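Local structure of phenyl-3-pyruvate decarboxylase (Azospirillum brasilense, 2NXW) at residues R173-P178 with R234-E239; C230-R235 with H319-A324. The protein catalyses the thiamine diphosphate- and metal-dependent decarboxylation of phenylpyruvate and of indole-3-pyruvate, the latter to indole-3-acetaldehyde in auxin biosynthesis. One frame throughout, in Å; residues are numbered along the deposited sequence.

Contact 1: residues R173-P178 with R234-E239; sequences RAQSRP and RRYGLE. Unlike the reference sequence in segment 173-178: Gln-175 (reference Leu).
Tyr-236 and Arg-235 meet the C-terminal end of helix 161-175 in a small surface contact where the C-terminal ends of two helices come together: helix 161-175, between strands 152-154 and 179-184 of the N-terminal parallel sheet, and helix 231-235 in the central domain. The phenol ring of Tyr-236 reaches across, CG set anti to its own carbonyl carbon (chi1 -61°), and its hydroxyl end arrives among the last backbone carbonyls of the helix. Tyr-236 CE1 lies 3.5 Å from Arg-173 O, and Tyr-236 OH comes within 3.1 Å of Ala-174 O. A water links the segments: it is hydrogen-bonded to Gln-175 OE1 at 2.7 Å and to Tyr-236 OH, also at 2.7 Å. Gln-175 stands where the reference sequence has leucine, whose side chain has no polar atom to hold this water. The short helix 231-235 closes in a Schellman motif with Gly-237 as C-prime residue; the positive phi required there (61°) comes easily to a residue without a CB. Ser-176, likewise at positive phi just past its helix, points its small side chain at the other segment. Its CB packs 3.6 Å from Tyr-236 OH, while OG sits 3.5 Å from Arg-235 CG. That hydroxyl and Arg-235 NE both bond to Lys-110 O, so one carbonyl gathers a group from each segment. A phenylalanine in place of Tyr-236 would probably cost the water its link to this segment and put a CH where the hydroxyl now lies near Ala-174 O. Arg-173 turns its guanidinium outward to a salt bridge with Asp-198.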
# COMPACT_ATOMS: atom_id res chain seq x y z
N ARG A 173 -1.45 -7.56 27.46
CA ARG A 173 -2.27 -8.49 28.24
C ARG A 173 -3.70 -8.60 27.71
O ARG A 173 -4.32 -9.66 27.81
CB ARG A 173 -2.29 -8.04 29.71
CG ARG A 173 -1.04 -8.45 30.48
CD ARG A 173 -0.58 -7.38 31.46
NE ARG A 173 -1.57 -7.09 32.50
CZ ARG A 173 -1.84 -7.88 33.53
NH1 ARG A 173 -1.21 -9.03 33.69
NH2 ARG A 173 -2.74 -7.50 34.43
N ALA A 174 -4.20 -7.53 27.11
CA ALA A 174 -5.57 -7.55 26.61
C ALA A 174 -5.74 -8.32 25.32
O ALA A 174 -6.79 -8.90 25.08
CB ALA A 174 -6.09 -6.12 26.43
N GLN A 175 -4.70 -8.35 24.49
CA GLN A 175 -4.80 -9.06 23.23
C GLN A 175 -3.80 -10.19 23.09
O GLN A 175 -3.79 -10.87 22.07
CB GLN A 175 -4.66 -8.08 22.06
CG GLN A 175 -5.88 -7.17 21.88
CD GLN A 175 -7.10 -7.90 21.33
OE1 GLN A 175 -7.31 -9.09 21.58
NE2 GLN A 175 -7.94 -7.17 20.60
N SER A 176 -2.96 -10.38 24.10
CA SER A 176 -1.96 -11.45 24.08
C SER A 176 -1.08 -11.39 22.83
O SER A 176 -0.95 -12.38 22.10
CB SER A 176 -2.65 -12.81 24.19
OG SER A 176 -1.72 -13.83 24.54
N ARG A 177 -0.48 -10.23 22.59
CA ARG A 177 0.41 -10.03 21.45
C ARG A 177 1.59 -9.19 21.92
O ARG A 177 1.51 -8.50 22.94
CB ARG A 177 -0.28 -9.23 20.35
CG ARG A 177 -1.63 -9.74 19.90
CD ARG A 177 -1.52 -10.52 18.61
NE ARG A 177 -2.82 -10.68 17.97
CZ ARG A 177 -3.07 -11.59 17.04
NH1 ARG A 177 -2.10 -12.40 16.63
NH2 ARG A 177 -4.28 -11.69 16.51
N PRO A 178 2.70 -9.23 21.19
CA PRO A 178 3.90 -8.46 21.56
C PRO A 178 3.66 -6.96 21.51
O PRO A 178 2.79 -6.48 20.77
CB PRO A 178 4.93 -8.88 20.52
CG PRO A 178 4.47 -10.19 20.05
CD PRO A 178 2.97 -10.08 20.02
N ARG A 234 -5.87 -20.88 26.75
CA ARG A 234 -4.64 -21.09 27.51
C ARG A 234 -4.01 -19.76 27.91
O ARG A 234 -3.64 -19.55 29.06
CB ARG A 234 -3.62 -21.89 26.70
CG ARG A 234 -2.38 -22.24 27.51
CD ARG A 234 -1.21 -22.63 26.63
NE ARG A 234 -1.54 -23.71 25.71
CZ ARG A 234 -1.88 -24.94 26.08
NH1 ARG A 234 -1.94 -25.26 27.37
NH2 ARG A 234 -2.15 -25.85 25.16
N ARG A 235 -3.89 -18.84 26.95
CA ARG A 235 -3.25 -17.55 27.23
C ARG A 235 -3.91 -16.78 28.37
O ARG A 235 -3.21 -16.20 29.21
CB ARG A 235 -3.22 -16.68 25.98
CG ARG A 235 -2.42 -17.26 24.81
CD ARG A 235 -0.93 -17.39 25.10
NE ARG A 235 -0.21 -17.80 23.89
CZ ARG A 235 0.36 -18.98 23.69
NH1 ARG A 235 0.32 -19.92 24.63
NH2 ARG A 235 0.94 -19.24 22.53
N TYR A 236 -5.23 -16.81 28.42
CA TYR A 236 -5.97 -16.08 29.44
C TYR A 236 -6.28 -16.85 30.72
O TYR A 236 -7.02 -16.37 31.59
CB TYR A 236 -7.25 -15.49 28.83
CG TYR A 236 -6.97 -14.53 27.69
CD1 TYR A 236 -5.93 -13.60 27.78
CD2 TYR A 236 -7.74 -14.54 26.52
CE1 TYR A 236 -5.65 -12.71 26.74
CE2 TYR A 236 -7.47 -13.65 25.46
CZ TYR A 236 -6.42 -12.74 25.58
OH TYR A 236 -6.14 -11.86 24.56
N GLY A 237 -5.71 -18.04 30.85
CA GLY A 237 -5.93 -18.84 32.05
C GLY A 237 -7.38 -19.21 32.30
O GLY A 237 -7.85 -19.20 33.44
N LEU A 238 -8.09 -19.57 31.24
CA LEU A 238 -9.50 -19.93 31.34
C LEU A 238 -9.79 -21.43 31.33
O LEU A 238 -10.93 -21.83 31.14
CB LEU A 238 -10.26 -19.28 30.18
CG LEU A 238 -10.23 -17.76 30.20
CD1 LEU A 238 -10.88 -17.20 28.94
CD2 LEU A 238 -10.98 -17.28 31.45
N GLU A 239 -8.79 -22.27 31.56
CA GLU A 239 -9.05 -23.71 31.50
C GLU A 239 -10.17 -24.22 32.42
O GLU A 239 -11.01 -25.00 31.99
CB GLU A 239 -7.77 -24.51 31.75
CG GLU A 239 -8.01 -26.02 31.75
CD GLU A 239 -6.73 -26.82 31.77
OE1 GLU A 239 -5.79 -26.42 32.49
OE2 GLU A 239 -6.67 -27.85 31.07
O HOH W 1 -8.24 -11.23 23.02

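Contact 2: residues C230-R235 with H319-A324; sequences CVEVRR and HAFDRA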
# COMPACT_ATOMS: atom_id res chain seq x y z
N CYS A 230 -9.23 -23.41 22.11
CA CYS A 230 -8.06 -22.88 21.43
C CYS A 230 -7.07 -22.03 22.22
O CYS A 230 -7.17 -21.92 23.44
CB CYS A 230 -8.59 -22.14 20.20
SG CYS A 230 -10.03 -23.00 19.42
N VAL A 231 -6.13 -21.41 21.51
CA VAL A 231 -5.05 -20.65 22.13
C VAL A 231 -5.42 -19.61 23.19
O VAL A 231 -4.79 -19.57 24.24
CB VAL A 231 -4.11 -20.01 21.05
CG1 VAL A 231 -4.75 -18.81 20.40
CG2 VAL A 231 -2.78 -19.63 21.68
N GLU A 232 -6.43 -18.78 22.94
CA GLU A 232 -6.78 -17.78 23.94
C GLU A 232 -7.22 -18.37 25.28
O GLU A 232 -7.07 -17.73 26.33
CB GLU A 232 -7.86 -16.83 23.42
CG GLU A 232 -7.39 -15.91 22.30
CD GLU A 232 -8.41 -14.84 21.97
OE1 GLU A 232 -9.62 -15.12 22.14
OE2 GLU A 232 -8.01 -13.73 21.55
N VAL A 233 -7.76 -19.58 25.27
CA VAL A 233 -8.19 -20.22 26.51
C VAL A 233 -6.96 -20.45 27.38
O VAL A 233 -6.99 -20.23 28.59
CB VAL A 233 -8.90 -21.55 26.23
CG1 VAL A 233 -9.18 -22.29 27.56
CG2 VAL A 233 -10.22 -21.30 25.49
N ARG A 234 -5.87 -20.88 26.75
CA ARG A 234 -4.64 -21.09 27.51
C ARG A 234 -4.01 -19.76 27.91
O ARG A 234 -3.64 -19.55 29.06
CB ARG A 234 -3.62 -21.89 26.70
CG ARG A 234 -2.38 -22.24 27.51
CD ARG A 234 -1.21 -22.63 26.63
NE ARG A 234 -1.54 -23.71 25.71
CZ ARG A 234 -1.88 -24.94 26.08
NH1 ARG A 234 -1.94 -25.26 27.37
NH2 ARG A 234 -2.15 -25.85 25.16
N ARG A 235 -3.89 -18.84 26.95
CA ARG A 235 -3.25 -17.55 27.23
C ARG A 235 -3.91 -16.78 28.37
O ARG A 235 -3.21 -16.20 29.21
CB ARG A 235 -3.22 -16.68 25.98
CG ARG A 235 -2.42 -17.26 24.81
CD ARG A 235 -0.93 -17.39 25.10
NE ARG A 235 -0.21 -17.80 23.89
CZ ARG A 235 0.36 -18.98 23.69
NH1 ARG A 235 0.32 -19.92 24.63
NH2 ARG A 235 0.94 -19.24 22.53
N HIS A 319 -16.80 -17.62 15.76
CA HIS A 319 -15.40 -17.33 16.02
C HIS A 319 -15.22 -16.28 17.12
O HIS A 319 -15.46 -15.09 16.90
CB HIS A 319 -14.76 -16.87 14.71
CG HIS A 319 -13.29 -16.59 14.78
ND1 HIS A 319 -12.41 -17.34 15.54
CD2 HIS A 319 -12.53 -15.69 14.11
CE1 HIS A 319 -11.18 -16.91 15.33
NE2 HIS A 319 -11.23 -15.91 14.47
N ALA A 320 -14.80 -16.72 18.30
CA ALA A 320 -14.56 -15.82 19.42
C ALA A 320 -13.05 -15.64 19.49
O ALA A 320 -12.33 -16.60 19.77
CB ALA A 320 -15.10 -16.43 20.73
N PHE A 321 -12.58 -14.43 19.23
CA PHE A 321 -11.14 -14.17 19.17
C PHE A 321 -10.87 -12.67 19.15
O PHE A 321 -11.70 -11.91 18.67
CB PHE A 321 -10.61 -14.81 17.89
CG PHE A 321 -9.12 -14.76 17.74
CD1 PHE A 321 -8.29 -15.54 18.54
CD2 PHE A 321 -8.54 -13.98 16.74
CE1 PHE A 321 -6.91 -15.54 18.36
CE2 PHE A 321 -7.16 -13.97 16.54
CZ PHE A 321 -6.35 -14.76 17.35
N ASP A 322 -9.71 -12.26 19.65
CA ASP A 322 -9.33 -10.85 19.64
C ASP A 322 -10.39 -9.91 20.21
O ASP A 322 -10.61 -8.82 19.68
CB ASP A 322 -8.95 -10.39 18.22
CG ASP A 322 -7.50 -10.68 17.86
OD1 ASP A 322 -6.71 -11.01 18.76
OD2 ASP A 322 -7.15 -10.54 16.67
N ARG A 323 -11.03 -10.34 21.29
CA ARG A 323 -12.06 -9.57 21.98
C ARG A 323 -13.29 -9.26 21.13
O ARG A 323 -13.93 -8.22 21.31
CB ARG A 323 -11.48 -8.27 22.55
CG ARG A 323 -10.41 -8.50 23.62
CD ARG A 323 -9.87 -7.18 24.19
NE ARG A 323 -10.86 -6.47 24.99
CZ ARG A 323 -11.15 -6.72 26.27
NH1 ARG A 323 -10.53 -7.69 26.92
NH2 ARG A 323 -12.08 -6.00 26.89
N ALA A 324 -13.63 -10.17 20.23
CA ALA A 324 -14.81 -10.02 19.38
C ALA A 324 -15.39 -11.40 19.13
O ALA A 324 -14.75 -12.41 19.42
CB ALA A 324 -14.45 -9.35 18.05
O HOH W 2 -11.27 -12.90 22.55
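Helix 231-235 runs past strand 319-321 at 33° with their axes 9.9 Å apart, and Glu-232 and Phe-321 are the closest pair of residues along the two backbones. Both elements belong to the central domain: the helix follows strand 225-229, while the other segment forms the type I' hairpin turn from Phe-321 to Ala-324 in the same mixed sheet. Asp-322 and Arg-323 both have positive phi, as this turn requires. Glu-232, extended beyond CG, is long enough to span the gap. Its OE2 accepts the N-H of Asp-322 at 2.9 Å on the syn side, 28° out of the carboxylate plane. The other oxygen, OE1, takes a proton from a water that in turn accepts from Arg-323 N, so the carboxylate holds two successive turn amides, one directly and one through water. The acid crosses Phe-321 at about a right angle, Glu-232 CD lying 3.5 Å from Phe-321 CD1, with the carboxylate and ring planes 30° apart. Glu-232 OE2 and Asp-322 OD1 are like charges 4.1 Å apart, but Lys-110 NZ makes salt bridges to both and probably offsets their repulsion. The lysine also makes a cation-pi contact with Phe-321. Val-231 adds an apolar touch, its branched CG1 meeting the edge of the Phe-321 ring at CE1, 4.4 Å away.

The centres of contacts 1 and 2 lie about 8 Å apart, and helix 231-235 serves both: Val-231 and Glu-232 face the hairpin, Arg-235 and, just past the helix, Tyr-236 face the end of helix 161-175. Along the chain, 173-178 comes first, then the overlapping 230-235 and 234-239, and finally 319-324. Contact 2 is internal to the central domain, since both its segments lie there, whereas contact 1 connects that domain with the N-terminal one. The outer segments also meet directly, through a salt bridge from Arg-177 NH2 to Asp-322 OD2 of 3.1 Å. Lys-110 bonds to residues of both contacts, so the domain interface at contact 1 runs on to the hairpin turn of contact 2, away from the annotated cofactor sites.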